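Local structure of giardin subunit alpha-1 (Giardia intestinalis, 4EVH) at residues G61-L66 / D281-P286; F96-L101 / M248-G253; R132-C137 / T210-Y215; K169-L174 / A206-K211. The protein binds calcium ions and, in a calcium-dependent way, phospholipids, including phosphatidylserine, and is involved in attachment of the parasite to the intestinal mucosa and in cytoskeletal reorganisation. All blocks are in the same frame, centred on the assembly; numbering follows the deposited sequence.

Contact 1 of 4, residues G61-L66 / D281-P286. With CA (calcium ion), chain C; CA (calcium ion), chain B.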
# COMPACT_ATOMS: atom_id res chain seq x y z
N GLY A 61 -9.76 -8.41 -16.33
CA GLY A 61 -9.73 -8.60 -14.89
C GLY A 61 -8.92 -7.52 -14.22
O GLY A 61 -9.09 -6.33 -14.50
N SER A 62 -8.03 -7.95 -13.32
CA SER A 62 -7.25 -7.04 -12.50
C SER A 62 -6.56 -6.00 -13.35
O SER A 62 -6.45 -4.86 -12.94
CB SER A 62 -6.21 -7.81 -11.69
OG SER A 62 -6.77 -8.97 -11.09
N GLU A 63 -6.10 -6.40 -14.54
CA GLU A 63 -5.38 -5.48 -15.42
C GLU A 63 -6.23 -4.26 -15.78
O GLU A 63 -5.73 -3.13 -15.88
CB GLU A 63 -4.93 -6.19 -16.70
CG GLU A 63 -3.86 -7.22 -16.52
CD GLU A 63 -4.39 -8.64 -16.48
OE1 GLU A 63 -5.62 -8.85 -16.52
OE2 GLU A 63 -3.57 -9.56 -16.39
N GLU A 64 -7.51 -4.52 -16.00
CA GLU A 64 -8.50 -3.51 -16.32
C GLU A 64 -8.76 -2.62 -15.12
O GLU A 64 -8.56 -1.40 -15.17
CB GLU A 64 -9.80 -4.21 -16.73
CG GLU A 64 -10.94 -3.27 -17.08
CD GLU A 64 -12.25 -4.00 -17.21
OE1 GLU A 64 -12.56 -4.83 -16.33
OE2 GLU A 64 -12.97 -3.74 -18.19
N SER A 65 -9.20 -3.25 -14.04
CA SER A 65 -9.48 -2.56 -12.80
C SER A 65 -8.28 -1.72 -12.38
O SER A 65 -8.45 -0.65 -11.80
CB SER A 65 -9.85 -3.56 -11.69
OG SER A 65 -11.14 -4.09 -11.89
N LEU A 66 -7.08 -2.20 -12.66
CA LEU A 66 -5.88 -1.47 -12.25
C LEU A 66 -5.83 -0.10 -12.91
O LEU A 66 -5.74 0.94 -12.25
CB LEU A 66 -4.62 -2.26 -12.59
CG LEU A 66 -3.38 -1.72 -11.88
CD1 LEU A 66 -3.68 -1.68 -10.40
CD2 LEU A 66 -2.16 -2.56 -12.17
N ASP A 281 1.63 -13.08 -15.47
CA ASP A 281 1.45 -13.47 -16.85
C ASP A 281 1.70 -12.33 -17.86
O ASP A 281 1.93 -11.17 -17.50
CB ASP A 281 0.07 -14.10 -17.07
CG ASP A 281 -0.92 -13.13 -17.62
OD1 ASP A 281 -1.46 -12.32 -16.83
OD2 ASP A 281 -1.13 -13.17 -18.85
N LYS A 282 1.63 -12.72 -19.13
CA LYS A 282 1.97 -11.87 -20.27
C LYS A 282 1.06 -10.65 -20.44
O LYS A 282 1.36 -9.76 -21.21
CB LYS A 282 1.89 -12.73 -21.53
CG LYS A 282 2.76 -12.30 -22.68
CD LYS A 282 2.61 -13.29 -23.85
CE LYS A 282 1.14 -13.53 -24.22
NZ LYS A 282 1.01 -14.48 -25.38
N ARG A 283 -0.07 -10.62 -19.74
CA ARG A 283 -0.96 -9.46 -19.81
C ARG A 283 -0.64 -8.52 -18.66
O ARG A 283 -0.27 -7.37 -18.88
CB ARG A 283 -2.44 -9.88 -19.79
CG ARG A 283 -3.41 -8.69 -19.76
CD ARG A 283 -4.88 -9.12 -19.65
NE ARG A 283 -5.80 -7.97 -19.66
CZ ARG A 283 -7.07 -8.01 -19.25
NH1 ARG A 283 -7.58 -9.14 -18.81
NH2 ARG A 283 -7.83 -6.92 -19.29
N MET A 284 -0.73 -9.02 -17.44
CA MET A 284 -0.46 -8.22 -16.26
C MET A 284 0.99 -7.72 -16.12
O MET A 284 1.21 -6.59 -15.68
CB MET A 284 -0.89 -8.96 -14.99
CG MET A 284 -0.53 -8.23 -13.71
SD MET A 284 -1.18 -6.54 -13.67
CE MET A 284 -2.89 -6.86 -13.24
N ALA A 285 1.98 -8.54 -16.48
CA ALA A 285 3.39 -8.20 -16.21
C ALA A 285 3.92 -6.94 -16.91
O ALA A 285 4.54 -6.08 -16.28
CB ALA A 285 4.31 -9.39 -16.45
N PRO A 286 3.68 -6.82 -18.22
CA PRO A 286 4.09 -5.59 -18.91
C PRO A 286 3.44 -4.35 -18.27
O PRO A 286 4.08 -3.32 -18.08
CB PRO A 286 3.56 -5.79 -20.33
CG PRO A 286 3.45 -7.30 -20.48
CD PRO A 286 3.05 -7.80 -19.12
CA CA C . -4.28 -12.26 -16.23
CA CA B . -14.71 -4.12 -20.05
O HOH W 1 -15.58 -3.70 -22.44

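Contact 2 of 4, residues F96-L101 / M248-G253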
# COMPACT_ATOMS: atom_id res chain seq x y z
N PHE A 96 -3.34 -5.28 5.11
CA PHE A 96 -2.01 -4.72 4.98
C PHE A 96 -1.95 -3.66 3.88
O PHE A 96 -1.56 -2.53 4.14
CB PHE A 96 -1.00 -5.83 4.72
CG PHE A 96 -1.11 -6.96 5.68
CD1 PHE A 96 -1.65 -6.74 6.95
CD2 PHE A 96 -0.70 -8.23 5.34
CE1 PHE A 96 -1.77 -7.77 7.85
CE2 PHE A 96 -0.81 -9.26 6.23
CZ PHE A 96 -1.35 -9.03 7.49
N ASP A 97 -2.37 -4.04 2.67
CA ASP A 97 -2.27 -3.16 1.50
C ASP A 97 -3.02 -1.85 1.72
O ASP A 97 -2.65 -0.82 1.18
CB ASP A 97 -2.81 -3.86 0.25
CG ASP A 97 -2.20 -5.25 0.05
OD1 ASP A 97 -1.22 -5.57 0.74
OD2 ASP A 97 -2.70 -6.01 -0.82
N THR A 98 -4.07 -1.91 2.53
CA THR A 98 -5.06 -0.84 2.57
C THR A 98 -4.95 -0.00 3.84
O THR A 98 -5.27 1.20 3.85
CB THR A 98 -6.47 -1.42 2.41
OG1 THR A 98 -6.63 -2.52 3.31
CG2 THR A 98 -6.65 -1.95 1.01
N VAL A 99 -4.47 -0.64 4.91
CA VAL A 99 -4.35 0.03 6.19
C VAL A 99 -2.92 0.50 6.47
O VAL A 99 -2.71 1.65 6.86
CB VAL A 99 -4.84 -0.90 7.33
CG1 VAL A 99 -4.81 -0.16 8.66
CG2 VAL A 99 -6.24 -1.44 7.03
N ILE A 100 -1.95 -0.38 6.24
CA ILE A 100 -0.57 -0.14 6.65
C ILE A 100 0.23 0.53 5.54
O ILE A 100 1.10 1.37 5.81
CB ILE A 100 0.13 -1.44 7.08
CG1 ILE A 100 -0.65 -2.11 8.21
CG2 ILE A 100 1.56 -1.15 7.50
CD1 ILE A 100 -0.20 -3.53 8.52
N LEU A 101 -0.08 0.18 4.30
CA LEU A 101 0.59 0.75 3.15
C LEU A 101 -0.14 2.04 2.74
O LEU A 101 -0.72 2.13 1.65
CB LEU A 101 0.62 -0.27 2.01
CG LEU A 101 1.74 -0.26 0.96
CD1 LEU A 101 1.19 -0.09 -0.48
CD2 LEU A 101 2.86 0.74 1.28
N MET A 248 -1.41 -6.96 -6.05
CA MET A 248 -0.64 -6.12 -6.95
C MET A 248 -1.49 -5.00 -7.49
O MET A 248 -0.98 -3.94 -7.84
CB MET A 248 -0.04 -6.93 -8.10
CG MET A 248 1.27 -7.57 -7.77
SD MET A 248 2.52 -6.44 -7.14
CE MET A 248 3.01 -5.57 -8.63
N ARG A 249 -2.80 -5.22 -7.56
CA ARG A 249 -3.70 -4.23 -8.13
C ARG A 249 -4.13 -3.22 -7.06
O ARG A 249 -4.23 -2.02 -7.33
CB ARG A 249 -4.90 -4.91 -8.79
CG ARG A 249 -6.01 -3.97 -9.21
CD ARG A 249 -7.27 -4.22 -8.41
NE ARG A 249 -8.34 -3.31 -8.80
CZ ARG A 249 -9.53 -3.23 -8.21
NH1 ARG A 249 -9.83 -4.03 -7.18
NH2 ARG A 249 -10.43 -2.35 -8.63
N ARG A 250 -4.36 -3.71 -5.86
CA ARG A 250 -4.62 -2.84 -4.72
C ARG A 250 -3.49 -1.85 -4.52
O ARG A 250 -3.73 -0.65 -4.48
CB ARG A 250 -4.84 -3.66 -3.43
CG ARG A 250 -6.13 -4.49 -3.42
CD ARG A 250 -6.42 -5.10 -2.05
NE ARG A 250 -5.38 -6.01 -1.59
CZ ARG A 250 -5.32 -7.32 -1.86
NH1 ARG A 250 -6.24 -7.91 -2.61
NH2 ARG A 250 -4.32 -8.04 -1.38
N ILE A 251 -2.25 -2.34 -4.42
CA ILE A 251 -1.14 -1.47 -4.03
C ILE A 251 -0.61 -0.56 -5.14
O ILE A 251 -0.16 0.56 -4.87
CB ILE A 251 0.04 -2.24 -3.39
CG1 ILE A 251 0.64 -3.25 -4.37
CG2 ILE A 251 -0.38 -2.93 -2.10
CD1 ILE A 251 1.83 -4.03 -3.81
N THR A 252 -0.68 -1.03 -6.39
CA THR A 252 -0.18 -0.25 -7.53
C THR A 252 -1.13 0.91 -7.84
O THR A 252 -0.76 2.07 -7.68
CB THR A 252 0.01 -1.12 -8.81
OG1 THR A 252 0.86 -2.23 -8.51
CG2 THR A 252 0.63 -0.30 -9.94
N GLY A 253 -2.35 0.59 -8.26
CA GLY A 253 -3.33 1.60 -8.62
C GLY A 253 -3.55 2.59 -7.50
O GLY A 253 -4.05 3.70 -7.71

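Contact 3 of 4, residues R132-C137 / T210-Y215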
# COMPACT_ATOMS: atom_id res chain seq x y z
N ARG A 132 -11.06 -7.75 18.67
CA ARG A 132 -9.92 -7.30 19.46
C ARG A 132 -9.27 -8.45 20.24
O ARG A 132 -8.84 -8.27 21.37
CB ARG A 132 -10.32 -6.17 20.42
CG ARG A 132 -10.32 -4.80 19.78
CD ARG A 132 -11.71 -4.21 19.59
NE ARG A 132 -11.67 -2.76 19.82
CZ ARG A 132 -12.71 -1.93 19.68
NH1 ARG A 132 -13.91 -2.37 19.30
NH2 ARG A 132 -12.54 -0.63 19.93
N LYS A 133 -9.17 -9.61 19.60
CA LYS A 133 -8.70 -10.81 20.29
C LYS A 133 -7.22 -11.09 20.09
O LYS A 133 -6.56 -11.63 20.97
CB LYS A 133 -9.55 -12.02 19.88
CG LYS A 133 -10.98 -12.00 20.44
CD LYS A 133 -11.07 -12.70 21.80
CE LYS A 133 -11.12 -11.72 22.96
NZ LYS A 133 -12.39 -10.93 22.94
N GLU A 134 -6.69 -10.73 18.93
CA GLU A 134 -5.26 -10.90 18.68
C GLU A 134 -4.52 -9.57 18.77
O GLU A 134 -5.12 -8.50 18.68
CB GLU A 134 -5.03 -11.56 17.32
CG GLU A 134 -5.40 -13.04 17.28
CD GLU A 134 -5.30 -13.63 15.89
OE1 GLU A 134 -6.32 -13.65 15.18
OE2 GLU A 134 -4.18 -14.05 15.52
N ASP A 135 -3.21 -9.63 18.94
CA ASP A 135 -2.42 -8.42 18.93
C ASP A 135 -2.57 -7.67 17.60
O ASP A 135 -2.69 -6.44 17.61
CB ASP A 135 -0.96 -8.72 19.25
CG ASP A 135 -0.70 -8.76 20.74
OD1 ASP A 135 0.47 -8.85 21.16
OD2 ASP A 135 -1.68 -8.69 21.50
N TRP A 136 -2.58 -8.39 16.48
CA TRP A 136 -2.67 -7.77 15.15
C TRP A 136 -3.90 -6.88 14.99
O TRP A 136 -3.88 -5.90 14.24
CB TRP A 136 -2.61 -8.81 14.03
CG TRP A 136 -3.89 -9.57 13.80
CD1 TRP A 136 -4.19 -10.80 14.28
CD2 TRP A 136 -5.03 -9.14 13.03
NE1 TRP A 136 -5.44 -11.18 13.86
CE2 TRP A 136 -5.97 -10.18 13.08
CE3 TRP A 136 -5.33 -8.00 12.29
CZ2 TRP A 136 -7.21 -10.10 12.44
CZ3 TRP A 136 -6.56 -7.93 11.65
CH2 TRP A 136 -7.49 -8.97 11.73
N CYS A 137 -4.97 -7.24 15.69
CA CYS A 137 -6.19 -6.46 15.69
C CYS A 137 -5.94 -5.15 16.40
O CYS A 137 -6.38 -4.10 15.94
CB CYS A 137 -7.29 -7.20 16.46
SG CYS A 137 -7.76 -8.78 15.76
N THR A 210 3.51 -14.98 15.30
CA THR A 210 3.31 -15.96 14.25
C THR A 210 2.03 -15.63 13.48
O THR A 210 1.20 -14.83 13.93
CB THR A 210 3.19 -17.38 14.83
OG1 THR A 210 1.88 -17.91 14.58
CG2 THR A 210 3.44 -17.37 16.34
N LYS A 211 1.88 -16.27 12.32
CA LYS A 211 0.69 -16.11 11.48
C LYS A 211 0.36 -14.65 11.16
O LYS A 211 1.23 -13.89 10.75
CB LYS A 211 -0.51 -16.87 12.06
CG LYS A 211 -0.54 -18.34 11.65
CD LYS A 211 -1.74 -19.09 12.21
CE LYS A 211 -1.64 -20.59 11.91
NZ LYS A 211 -2.77 -21.41 12.44
N THR A 212 -0.90 -14.27 11.34
CA THR A 212 -1.32 -12.94 10.94
C THR A 212 -0.87 -11.91 11.99
O THR A 212 -0.72 -10.72 11.70
CB THR A 212 -2.83 -12.90 10.62
OG1 THR A 212 -3.30 -11.54 10.61
CG2 THR A 212 -3.61 -13.73 11.62
N ASP A 213 -0.61 -12.36 13.21
CA ASP A 213 0.04 -11.52 14.20
C ASP A 213 1.39 -11.09 13.64
O ASP A 213 1.70 -9.90 13.52
CB ASP A 213 0.25 -12.28 15.51
CG ASP A 213 -0.59 -11.73 16.66
OD1 ASP A 213 -1.54 -10.96 16.41
OD2 ASP A 213 -0.28 -12.09 17.82
N TYR A 214 2.19 -12.09 13.26
CA TYR A 214 3.52 -11.88 12.69
C TYR A 214 3.59 -10.87 11.55
O TYR A 214 4.50 -10.03 11.51
CB TYR A 214 4.09 -13.18 12.14
CG TYR A 214 5.34 -12.93 11.34
CD1 TYR A 214 6.55 -12.72 11.97
CD2 TYR A 214 5.30 -12.87 9.95
CE1 TYR A 214 7.70 -12.48 11.24
CE2 TYR A 214 6.44 -12.62 9.21
CZ TYR A 214 7.64 -12.43 9.87
OH TYR A 214 8.79 -12.20 9.16
N TYR A 215 2.67 -10.98 10.60
CA TYR A 215 2.78 -10.19 9.39
C TYR A 215 2.43 -8.75 9.63
O TYR A 215 3.02 -7.87 9.01
CB TYR A 215 1.94 -10.77 8.25
CG TYR A 215 2.48 -12.10 7.81
CD1 TYR A 215 3.60 -12.18 6.99
CD2 TYR A 215 1.91 -13.28 8.28
CE1 TYR A 215 4.10 -13.40 6.63
CE2 TYR A 215 2.40 -14.50 7.92
CZ TYR A 215 3.49 -14.56 7.10
OH TYR A 215 3.97 -15.80 6.75
O HOH W 2 -1.73 -15.32 15.51

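Contact 4 of 4, residues K169-L174 / A206-K211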
# COMPACT_ATOMS: atom_id res chain seq x y z
N LYS A 169 7.95 -9.92 26.59
CA LYS A 169 6.70 -10.05 25.85
C LYS A 169 5.63 -9.07 26.36
O LYS A 169 4.45 -9.43 26.52
CB LYS A 169 6.18 -11.50 25.86
CG LYS A 169 7.05 -12.47 25.08
CD LYS A 169 6.25 -13.69 24.61
CE LYS A 169 7.12 -14.65 23.80
NZ LYS A 169 6.31 -15.69 23.09
N ASN A 170 6.04 -7.83 26.61
CA ASN A 170 5.11 -6.74 26.87
C ASN A 170 4.42 -6.33 25.59
O ASN A 170 4.73 -5.29 25.02
CB ASN A 170 5.85 -5.52 27.43
CG ASN A 170 4.91 -4.41 27.82
OD1 ASN A 170 3.72 -4.47 27.52
ND2 ASN A 170 5.44 -3.39 28.49
N THR A 171 3.48 -7.14 25.13
CA THR A 171 2.88 -6.91 23.83
C THR A 171 2.03 -5.65 23.86
O THR A 171 1.52 -5.20 22.82
CB THR A 171 2.03 -8.13 23.36
OG1 THR A 171 0.99 -8.39 24.31
CG2 THR A 171 2.89 -9.39 23.18
N ALA A 172 1.86 -5.07 25.04
CA ALA A 172 1.15 -3.80 25.14
C ALA A 172 2.05 -2.64 24.68
O ALA A 172 1.69 -1.90 23.78
CB ALA A 172 0.65 -3.58 26.56
N TYR A 173 3.23 -2.51 25.29
CA TYR A 173 4.23 -1.54 24.87
C TYR A 173 4.40 -1.65 23.35
O TYR A 173 4.24 -0.68 22.61
CB TYR A 173 5.57 -1.82 25.57
CG TYR A 173 6.65 -0.75 25.42
CD1 TYR A 173 7.02 0.07 26.49
CD2 TYR A 173 7.33 -0.59 24.21
CE1 TYR A 173 8.00 1.03 26.35
CE2 TYR A 173 8.33 0.37 24.07
CZ TYR A 173 8.66 1.18 25.15
OH TYR A 173 9.65 2.13 25.01
N LEU A 174 4.72 -2.88 22.93
CA LEU A 174 4.84 -3.26 21.53
C LEU A 174 3.77 -2.63 20.63
O LEU A 174 4.11 -1.91 19.68
CB LEU A 174 4.79 -4.79 21.41
CG LEU A 174 6.11 -5.57 21.22
CD1 LEU A 174 7.27 -4.96 22.02
CD2 LEU A 174 5.95 -7.08 21.50
N ALA A 206 9.81 -12.25 14.77
CA ALA A 206 9.81 -13.66 14.39
C ALA A 206 9.77 -14.58 15.61
O ALA A 206 9.16 -15.67 15.57
CB ALA A 206 11.04 -13.98 13.52
N THR A 207 10.44 -14.15 16.67
CA THR A 207 10.49 -14.90 17.92
C THR A 207 9.16 -14.83 18.66
O THR A 207 8.69 -15.84 19.21
CB THR A 207 11.62 -14.37 18.84
OG1 THR A 207 12.90 -14.69 18.28
CG2 THR A 207 11.52 -14.99 20.22
N ILE A 208 8.55 -13.64 18.69
CA ILE A 208 7.35 -13.41 19.50
C ILE A 208 6.04 -13.75 18.79
O ILE A 208 5.15 -14.35 19.37
CB ILE A 208 7.26 -11.95 20.00
CG1 ILE A 208 6.01 -11.79 20.88
CG2 ILE A 208 7.20 -11.00 18.82
CD1 ILE A 208 6.09 -10.63 21.86
N TYR A 209 5.93 -13.34 17.53
CA TYR A 209 4.70 -13.50 16.77
C TYR A 209 4.72 -14.59 15.71
O TYR A 209 5.79 -15.06 15.28
CB TYR A 209 4.33 -12.18 16.10
CG TYR A 209 3.80 -11.17 17.06
CD1 TYR A 209 2.88 -11.53 18.05
CD2 TYR A 209 4.23 -9.85 17.00
CE1 TYR A 209 2.39 -10.59 18.94
CE2 TYR A 209 3.75 -8.91 17.87
CZ TYR A 209 2.83 -9.27 18.83
OH TYR A 209 2.37 -8.31 19.68
N THR A 210 3.51 -14.98 15.30
CA THR A 210 3.31 -15.96 14.25
C THR A 210 2.03 -15.63 13.48
O THR A 210 1.20 -14.83 13.93
CB THR A 210 3.19 -17.38 14.83
OG1 THR A 210 1.88 -17.91 14.58
CG2 THR A 210 3.44 -17.37 16.34
N LYS A 211 1.88 -16.27 12.32
CA LYS A 211 0.69 -16.11 11.48
C LYS A 211 0.36 -14.65 11.16
O LYS A 211 1.23 -13.89 10.75
CB LYS A 211 -0.51 -16.87 12.06
CG LYS A 211 -0.54 -18.34 11.65
CD LYS A 211 -1.74 -19.09 12.21
CE LYS A 211 -1.64 -20.59 11.91
NZ LYS A 211 -2.77 -21.41 12.44

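Contact 1 of 4, residues G61-L66 / D281-P286
Glu-63 and Asp-281 meet at a calcium ion, one carboxylate from each segment: Glu-63 OE2 lies 2.8 Å from the metal and Asp-281 OD1 2.9 Å. The two oxygens belong to residues 218 positions apart, so the ion bridges the predicted annexin repeats 1 and 4. The other oxygen, Glu-63 OE1, pairs with Arg-283 NH1 at 3.0 Å. This salt bridge is one of charge alone, because Glu-63 OE1 sits over a face of the guanidinium and no N-H points at it. The two planes are only 22° apart. Glutamate suits the place, its chain long enough to bend at chi2 (100°) so that one oxygen reaches the calcium and the other the arginine. Arg-283 runs extended from CG to NE beneath that carboxylate and ends in a second salt bridge with Glu-20.

In the next shell, Asp-281 OD2 accepts from Arg-283 N at 2.9 Å, while OD1 takes a weak bond from Met-284 N. These capping bonds fix the aspartate ahead of its helix while OD1 also serves the metal. Met-284, flexible and apolar, folds back to lay CE 3.4 Å from Glu-63 CG, and its SD is 4.4 Å from Leu-66 CD2. On the same turn Glu-64 points elsewhere: its OE2 binds a second calcium, 2.6 Å away, together with Lys-55 O and a water. Around this junction Glu-245 of helix 245-255 touches Ser-62, Glu-63 and Met-284, and Leu-66 packs on Ile-287, Leu-288 and Leu-291 farther along helix 284-291.

Contact 2 of 4, residues F96-L101 / M248-G253
The flat guanidinium of Arg-250 meets the carboxylate of Asp-97 at its edge, the two planes only 13° apart. The grip is side-on, with both donors converging on a single oxygen: Arg-250 NH2 is 2.7 Å from Asp-97 OD2, and Arg-250 NE is 2.8 Å from the same atom. NH2 comes in on the syn side and NE on the anti side, both from one face of the carboxylate and somewhat out of its plane; because the two N-H groups share one oxygen, neither hydrogen bond is straight. Arginine reaches this position because its chain turns at chi3 (-61°), swinging the NE edge toward the neighbouring helix. OD1 of the aspartate forms its own salt bridge with Arg-247, so two arginines of helix 245-255 share one short acid. That double pairing would be expected to favour a charged carboxylate although the residue is buried.

Beside the ion pair lies a small apolar patch. Ile-251 CG2 touches Asp-97 CB at 3.5 Å and Leu-101 CD1 at 3.6 Å, the leucine crossing the isoleucine at about a right angle. Leu-101 follows a pi-type turn in which Phe-96 O accepts from both Ile-100 N and Leu-101 N, and Leu-234 of helix 227-240 packs against it. The short helix axes approach to 9.4 Å and diverge by 33°.

Near the centre of the chain, the contact joins the predicted repeats 2 and 4. Charged side chains paired between repeats at the heart of the molecule, amid apolar helix packing, are consistent with the hydrophilic central pore of the annexin fold.

Contact 3 of 4, residues R132-C137 / T210-Y215
The first torsions of Trp-136 and Thr-212 set the threonine hydroxyl over the indole face. In the tryptophan CG stands between the backbone N and the carbonyl carbon (chi1 78°), and in the threonine OG1 is anti to N (chi1 163°). The contact joins the starts of helices 135-145 and 211-225, in the predicted annexin repeats 2 and 3, at the surface of the all-helical fold.

Thr-212 OG1 lies 3.7 Å above the indole plane, toward the rim, and its hydrogen bond is with His-92, whose ring also meets the indole. Cys-137 SG lies over the opposite face. At the edge, Glu-134 OE1 accepts from Trp-136 NE1 at 2.9 Å; the oxygen is nearly in the ring plane, although the nitrogen stands above the carboxylate. Tryptophan thus offers a broad face for packing and one directed N-H that fixes its rotation.

Asp-213 supplies the bond across the contact: its OD1 accepts from Trp-136 N at 2.8 Å, on the syn side but tilted well out of the carboxylate plane. This backbone N-H belongs to the first turn of helix 135-145, where no carbonyl of that helix precedes it as an acceptor, and a short acid fills the place well; the helix start would also favour its negative charge. The same OD1 lies near the indole edge, with the carboxylate plane 82° from the ring. Like charges come close here, Glu-134 OE2 being 4.2 Å from Asp-213 OD1. A water donates to Glu-134 OE2 at 2.8 Å and, weakly, to Thr-210 O.

Contact 4 of 4, residues K169-L174 / A206-K211
A single methyl group, CD1 of Ile-208, is where three side chains of the facing segment converge. Leu-174 CD2 comes from helix 171-180 at 3.6 Å, the two residues meeting tip to tip. Thr-171 CG2 lies 3.7 Å away, and Lys-169 CG passes alongside at 3.8 Å. Ile-208 reaches so far because CG1 is anti to its backbone N (chi1 -178°) and CD1 continues the extended line. Lysine suits the exposed border of the patch, lending methylenes to the isoleucine while its own chain runs on past it in the opposite direction.

Tyr-209 adds the second layer. Its OH is 3.7 Å from Thr-171 CB, and Ile-208 CG1 sits over the centre of its ring. The hydroxyl is hydrogen-bonded to Asp-135 OD1, and the ring stacks with Phe-217.

Asn-170 N-caps helix 171-180, its OD1 accepting from Tyr-173 N at 3.0 Å and weakly from Ala-172 N, which holds the turn presenting Thr-171 and Leu-174. The segments join the start of that helix to the end of helix 201-208 within the predicted annexin repeat 3. Their cohesion is essentially van der Waals and hydrophobic, with polar ends engaged beside the patch rather than across it.

How the contacts relate
Contacts 1 and 3 join pairs of predicted repeats, 1 with 4 and 2 with 3, contact 2 ties repeat 2 to repeat 4, and contact 4 lies within repeat 3. Contact 2 is near the middle of the chain, its centre 16 Å from that of contact 1 and 19 Å from that of contact 3. It touches both: Leu-66 CD1 packs on the backbone of helix 245-255, and Phe-96 CE2 lies 3.7 Å from Tyr-215 CB. Contacts 3 and 4, centres 9 Å apart, share Thr-210 and Lys-211 and are linked by a probable hydrogen bond between Asp-135 and Tyr-209. Both calcium ions belong to contact 1, whose centre is 37 Å from that of contact 4.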